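Local coordinates for protein deferrochelatase (Vibrio cholerae, PDB 5DE0) that binds heme b and probably acts as a dye-decolorizing peroxidase, using its iron to oxidise substrates with hydrogen peroxide, at residues E225-G228 and L229-V232; F290-Q294 and V295-E299. All coordinates share one frame; numbering follows the deposited sequence.

Contact 1 (E225-G228 and L229-V232); sequences EGKG and LKIV. With HEM (protoporphyrin IX containing Fe), chain F.
Ile231 meets the heme at the periphery of the porphyrin, beside the methine that joins pyrroles A and B. Its CD1 comes in from one side, well off the ring plane and outside the CHB edge, so it meets the rim obliquely, neither stacked on the face nor level with it. CD1 lies 3.9 Å from heme CHB and also reaches the methyl carbon CMA; Ile231 CG1 is 3.9 Å from that same CMA. CG1 sits between the backbone N and the carbonyl carbon (chi1 63°), and the fully extended second torsion carries CD1 out to the macrocycle. A branched aliphatic chain suits this place, because a methine and a methyl group offer only apolar surface; Phe259 and Met262 of helix 257-266 touch Ile231 as well.

The other flat group is the carboxylate of Glu225, whose OE2 comes no nearer than 4.3 Å to Leu229 CD2. Leu229 itself is buried, with Asn258 and Thr261 of helix 257-266 against it, so hydrocarbon turns inward where the exposed glutamate stays at the surface. Gly228 has no side chain, which lets the tail of Lys230 fold back beside the main chain: the chain runs straight until it bends at chi4 (50°), leaving Lys230 NZ 4.0 Å from Gly228 CA. Lys227 follows on the exposed flank, its NZ 4.3 Å from NZ of Lys230.

No hydrogen bond joins 225-228 to 229-232; Asn258 ND2 bonds Lys230 O and Leu229 pairs with the Ile222 backbone, consistent with support from outside. The two ammonium groups would disfavour each other if both are charged, although solvent should screen them.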
loop_
_atom_site.group_PDB
_atom_site.type_symbol
_atom_site.label_atom_id
_atom_site.label_comp_id
_atom_site.label_asym_id
_atom_site.label_seq_id
_atom_site.Cartn_x
_atom_site.Cartn_y
_atom_site.Cartn_z
ATOM N N GLU B 225 -10.286 35.234 -17.211
ATOM C CA GLU B 225 -11.477 35.437 -18.036
ATOM C C GLU B 225 -12.202 36.800 -17.971
ATOM O O GLU B 225 -12.651 37.270 -19.020
ATOM C CB GLU B 225 -12.490 34.315 -17.735
ATOM C CG GLU B 225 -11.868 32.930 -17.667
ATOM C CD GLU B 225 -12.598 31.903 -18.513
ATOM O OE1 GLU B 225 -13.816 32.061 -18.746
ATOM O OE2 GLU B 225 -11.943 30.935 -18.951
ATOM N N GLY B 226 -12.334 37.461 -16.813
ATOM C CA GLY B 226 -11.762 37.094 -15.526
ATOM C C GLY B 226 -12.642 36.216 -14.656
ATOM O O GLY B 226 -13.598 36.681 -14.028
ATOM N N LYS B 227 -12.305 34.931 -14.625
ATOM C CA LYS B 227 -13.026 33.942 -13.841
ATOM C C LYS B 227 -12.068 32.793 -13.581
ATOM O O LYS B 227 -11.332 32.369 -14.475
ATOM C CB LYS B 227 -14.290 33.461 -14.563
ATOM C CG LYS B 227 -15.493 33.292 -13.643
ATOM C CD LYS B 227 -15.408 32.009 -12.841
ATOM C CE LYS B 227 -15.753 32.252 -11.380
ATOM N NZ LYS B 227 -14.669 32.989 -10.667
ATOM N N GLY B 228 -12.069 32.305 -12.346
ATOM C CA GLY B 228 -11.098 31.322 -11.903
ATOM C C GLY B 228 -10.981 30.061 -12.740
ATOM O O GLY B 228 -11.997 29.463 -13.107
ATOM N N LEU B 229 -9.747 29.663 -13.053
ATOM C CA LEU B 229 -9.506 28.392 -13.726
ATOM C C LEU B 229 -9.637 27.274 -12.714
ATOM O O LEU B 229 -8.813 27.147 -11.808
ATOM C CB LEU B 229 -8.127 28.356 -14.381
ATOM C CG LEU B 229 -7.734 29.552 -15.251
ATOM C CD1 LEU B 229 -6.296 29.406 -15.795
ATOM C CD2 LEU B 229 -8.715 29.716 -16.399
ATOM N N LYS B 230 -10.693 26.483 -12.853
ATOM C CA LYS B 230 -10.985 25.455 -11.869
ATOM C C LYS B 230 -10.790 24.044 -12.413
ATOM O O LYS B 230 -11.023 23.778 -13.591
ATOM C CB LYS B 230 -12.409 25.632 -11.339
ATOM C CG LYS B 230 -12.530 26.797 -10.372
ATOM C CD LYS B 230 -13.966 27.088 -9.994
ATOM C CE LYS B 230 -14.023 28.084 -8.850
ATOM N NZ LYS B 230 -13.175 29.279 -9.116
ATOM N N ILE B 231 -10.337 23.151 -11.537
ATOM C CA ILE B 231 -10.156 21.742 -11.871
ATOM C C ILE B 231 -10.747 20.872 -10.770
ATOM O O ILE B 231 -10.945 21.331 -9.645
ATOM C CB ILE B 231 -8.669 21.379 -12.060
ATOM C CG1 ILE B 231 -7.899 21.581 -10.754
ATOM C CG2 ILE B 231 -8.051 22.198 -13.187
ATOM C CD1 ILE B 231 -6.428 21.242 -10.859
ATOM N N VAL B 232 -11.037 19.619 -11.101
ATOM C CA VAL B 232 -11.521 18.661 -10.119
ATOM C C VAL B 232 -10.411 17.673 -9.779
ATOM O O VAL B 232 -10.058 16.819 -10.591
ATOM C CB VAL B 232 -12.760 17.898 -10.624
ATOM C CG1 VAL B 232 -13.180 16.837 -9.616
ATOM C CG2 VAL B 232 -13.904 18.866 -10.893
HETATM C CHA HEM F . -4.910 23.846 -3.725
HETATM C CHB HEM F . -3.854 22.611 -8.295
HETATM C CHC HEM F . 0.026 20.107 -6.766
HETATM C CHD HEM F . -1.541 20.628 -2.207
HETATM C C1A HEM F . -4.963 23.735 -5.097
HETATM C C2A HEM F . -5.948 24.342 -5.969
HETATM C C3A HEM F . -5.658 23.998 -7.228
HETATM C C4A HEM F . -4.476 23.163 -7.199
HETATM C CMA HEM F . -6.429 24.408 -8.501
HETATM C CAA HEM F . -7.126 25.231 -5.512
HETATM C CBA HEM F . -6.779 26.690 -5.804
HETATM C CGA HEM F . -7.830 27.595 -5.223
HETATM O O1A HEM F . -7.794 27.840 -3.990
HETATM O O2A HEM F . -8.698 28.072 -5.997
HETATM C C1B HEM F . -2.674 21.905 -8.283
HETATM C C2B HEM F . -1.888 21.565 -9.448
HETATM C C3B HEM F . -0.822 20.873 -9.049
HETATM C C4B HEM F . -0.877 20.747 -7.597
HETATM C CMB HEM F . -2.229 21.926 -10.911
HETATM C CAB HEM F . 0.245 20.338 -10.031
HETATM C CBB HEM F . 1.279 19.602 -9.630
HETATM C C1C HEM F . -0.070 19.995 -5.394
HETATM C C2C HEM F . 0.824 19.253 -4.524
HETATM C C3C HEM F . 0.382 19.400 -3.260
HETATM C C4C HEM F . -0.797 20.243 -3.300
HETATM C CMC HEM F . 2.047 18.449 -5.026
HETATM C CAC HEM F . 0.941 18.840 -1.928
HETATM C CBC HEM F . 2.084 18.159 -1.805
HETATM C C1D HEM F . -2.499 21.620 -2.167
HETATM C C2D HEM F . -2.965 22.282 -0.970
HETATM C C3D HEM F . -4.021 23.288 -1.443
HETATM C C4D HEM F . -4.086 23.133 -2.879
HETATM C CMD HEM F . -2.503 22.035 0.482
HETATM C CAD HEM F . -4.833 24.263 -0.567
HETATM C CBD HEM F . -6.100 23.592 -0.049
HETATM C CGD HEM F . -7.013 23.258 -1.199
HETATM O O1D HEM F . -7.009 22.082 -1.646
HETATM O O2D HEM F . -7.750 24.163 -1.670
HETATM N NA HEM F . -4.079 23.023 -5.883
HETATM N NB HEM F . -2.027 21.392 -7.171
HETATM N NC HEM F . -1.044 20.586 -4.611
HETATM N ND HEM F . -3.180 22.147 -3.260
HETATM FE FE HEM F . -2.533 21.857 -5.209
#

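Contact 2 (F290-Q294 and V295-E299); sequences FAPSQ and VMLQE
A helix N-cap marks the end of strand 281-291, where the chain turns through Pro292 and Ser293 into helix 294-299. Ser293 is the capping residue: its OG accepts a weak bond from Met296 N at 3.5 Å, straight at the hydrogen (164°). With chi1 at 54° the hydroxyl oxygen is swung back over the first turn, close to that amide and 3.6 Å from Met296 CB. The carbonyl of Ser293 opens the main-chain ladder, taking Leu297 N onto Ser293 O at 3.1 Å, and Gln294 O receives Gln298 N at 3.3 Å. A water also donates to Gln294 O and accepts from Gln298 NE2.

Just before the cap, the proline ring supplies a rigid apolar patch: Pro292 CB packs on Met296 CG at 3.7 Å, with SD almost as near, while Pro292 CG faces Leu297 CB at 4.1 Å. Methionine and leucine suit this buried side of the helix; the glutamines lie on the more exposed side, where Gln294 NE2 bonds Ser7 O and Gln298 NE2 bonds Lys38 O.

A serine oxygen here offers an acceptor, though a weak one, to an amide of the first turn, and its partial negative charge probably complements the positive end of the helix dipole.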
loop_
_atom_site.group_PDB
_atom_site.type_symbol
_atom_site.label_atom_id
_atom_site.label_comp_id
_atom_site.label_asym_id
_atom_site.label_seq_id
_atom_site.Cartn_x
_atom_site.Cartn_y
_atom_site.Cartn_z
ATOM N N PHE B 290 -7.276 11.662 -21.844
ATOM C CA PHE B 290 -8.677 12.025 -21.958
ATOM C C PHE B 290 -9.541 10.833 -21.575
ATOM O O PHE B 290 -9.457 9.766 -22.187
ATOM C CB PHE B 290 -9.022 12.499 -23.368
ATOM C CG PHE B 290 -10.436 12.980 -23.511
ATOM C CD1 PHE B 290 -11.440 12.124 -23.937
ATOM C CD2 PHE B 290 -10.760 14.292 -23.222
ATOM C CE1 PHE B 290 -12.742 12.572 -24.071
ATOM C CE2 PHE B 290 -12.056 14.747 -23.352
ATOM C CZ PHE B 290 -13.050 13.886 -23.779
ATOM N N ALA B 291 -10.362 11.015 -20.549
ATOM C CA ALA B 291 -11.294 9.980 -20.135
ATOM C C ALA B 291 -12.625 10.202 -20.832
ATOM O O ALA B 291 -13.359 11.129 -20.497
ATOM C CB ALA B 291 -11.467 9.979 -18.628
ATOM N N PRO B 292 -12.946 9.344 -21.812
ATOM C CA PRO B 292 -14.186 9.525 -22.570
ATOM C C PRO B 292 -15.412 9.179 -21.735
ATOM O O PRO B 292 -15.274 8.631 -20.640
ATOM C CB PRO B 292 -14.026 8.549 -23.739
ATOM C CG PRO B 292 -13.166 7.466 -23.191
ATOM C CD PRO B 292 -12.216 8.132 -22.229
ATOM N N SER B 293 -16.594 9.506 -22.243
ATOM C CA SER B 293 -17.841 9.083 -21.621
ATOM C C SER B 293 -17.935 7.559 -21.636
ATOM O O SER B 293 -17.152 6.889 -22.313
ATOM C CB SER B 293 -19.036 9.701 -22.343
ATOM O OG SER B 293 -18.984 9.413 -23.729
ATOM N N GLN B 294 -18.885 7.014 -20.886
ATOM C CA GLN B 294 -19.060 5.568 -20.827
ATOM C C GLN B 294 -19.405 5.004 -22.200
ATOM O O GLN B 294 -18.943 3.925 -22.575
ATOM C CB GLN B 294 -20.150 5.197 -19.823
ATOM C CG GLN B 294 -19.959 5.790 -18.439
ATOM C CD GLN B 294 -20.926 5.211 -17.428
ATOM O OE1 GLN B 294 -21.445 4.110 -17.612
ATOM N NE2 GLN B 294 -21.176 5.950 -16.354
ATOM N N VAL B 295 -20.215 5.748 -22.948
ATOM C CA VAL B 295 -20.651 5.323 -24.272
ATOM C C VAL B 295 -19.489 5.268 -25.258
ATOM O O VAL B 295 -19.283 4.254 -25.925
ATOM C CB VAL B 295 -21.742 6.255 -24.833
ATOM C CG1 VAL B 295 -22.087 5.872 -26.264
ATOM C CG2 VAL B 295 -22.981 6.207 -23.953
ATOM N N MET B 296 -18.730 6.356 -25.344
ATOM C CA MET B 296 -17.598 6.420 -26.263
ATOM C C MET B 296 -16.566 5.344 -25.941
ATOM O O MET B 296 -15.991 4.739 -26.845
ATOM C CB MET B 296 -16.945 7.804 -26.226
ATOM C CG MET B 296 -15.662 7.891 -27.042
ATOM S SD MET B 296 -15.018 9.564 -27.220
ATOM C CE MET B 296 -16.286 10.310 -28.239
ATOM N N LEU B 297 -16.348 5.101 -24.652
ATOM C CA LEU B 297 -15.413 4.074 -24.206
ATOM C C LEU B 297 -15.775 2.706 -24.779
ATOM O O LEU B 297 -14.902 1.943 -25.188
ATOM C CB LEU B 297 -15.376 4.010 -22.677
ATOM C CG LEU B 297 -14.497 2.914 -22.067
ATOM C CD1 LEU B 297 -13.050 3.077 -22.508
ATOM C CD2 LEU B 297 -14.602 2.915 -20.547
ATOM N N GLN B 298 -17.070 2.406 -24.813
ATOM C CA GLN B 298 -17.544 1.128 -25.329
ATOM C C GLN B 298 -17.610 1.123 -26.855
ATOM O O GLN B 298 -17.780 0.070 -27.470
ATOM C CB GLN B 298 -18.919 0.794 -24.742
ATOM C CG GLN B 298 -18.928 0.678 -23.227
ATOM C CD GLN B 298 -18.009 -0.417 -22.720
ATOM O OE1 GLN B 298 -17.983 -1.522 -23.263
ATOM N NE2 GLN B 298 -17.244 -0.113 -21.676
ATOM N N GLU B 299 -17.473 2.299 -27.461
ATOM C CA GLU B 299 -17.556 2.426 -28.914
ATOM C C GLU B 299 -16.191 2.616 -29.567
ATOM O O GLU B 299 -16.089 2.686 -30.790
ATOM C CB GLU B 299 -18.472 3.592 -29.298
ATOM C CG GLU B 299 -19.936 3.382 -28.948
ATOM C CD GLU B 299 -20.572 2.243 -29.724
ATOM O OE1 GLU B 299 -20.057 1.894 -30.808
ATOM O OE2 GLU B 299 -21.591 1.695 -29.251
HETATM O O HOH W 1 -18.088 2.464 -19.996
#

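Overall arrangement
Contacts 1 and 2 flank the same antiparallel sheet differently: residues 225-232 lead into its outermost strand 232-239, whereas residues 290-299 leave its other outermost strand, 281-291. Their centres lie 25 Å apart and their nearest atoms about 11 Å. Contact 1 is mainly a surface loop, with buried Leu229 and Ile231 turned inward and its charged chains outward; contact 2 is partly buried. The chemistry follows. No hydrogen bond joins the two halves of contact 1; Leu229 and Ile231 pack on helix 257-266, and Ile231 also on the heme edge. The helix start of contact 2 is ordered by its own amides, a serine cap and a proline-lined apolar side.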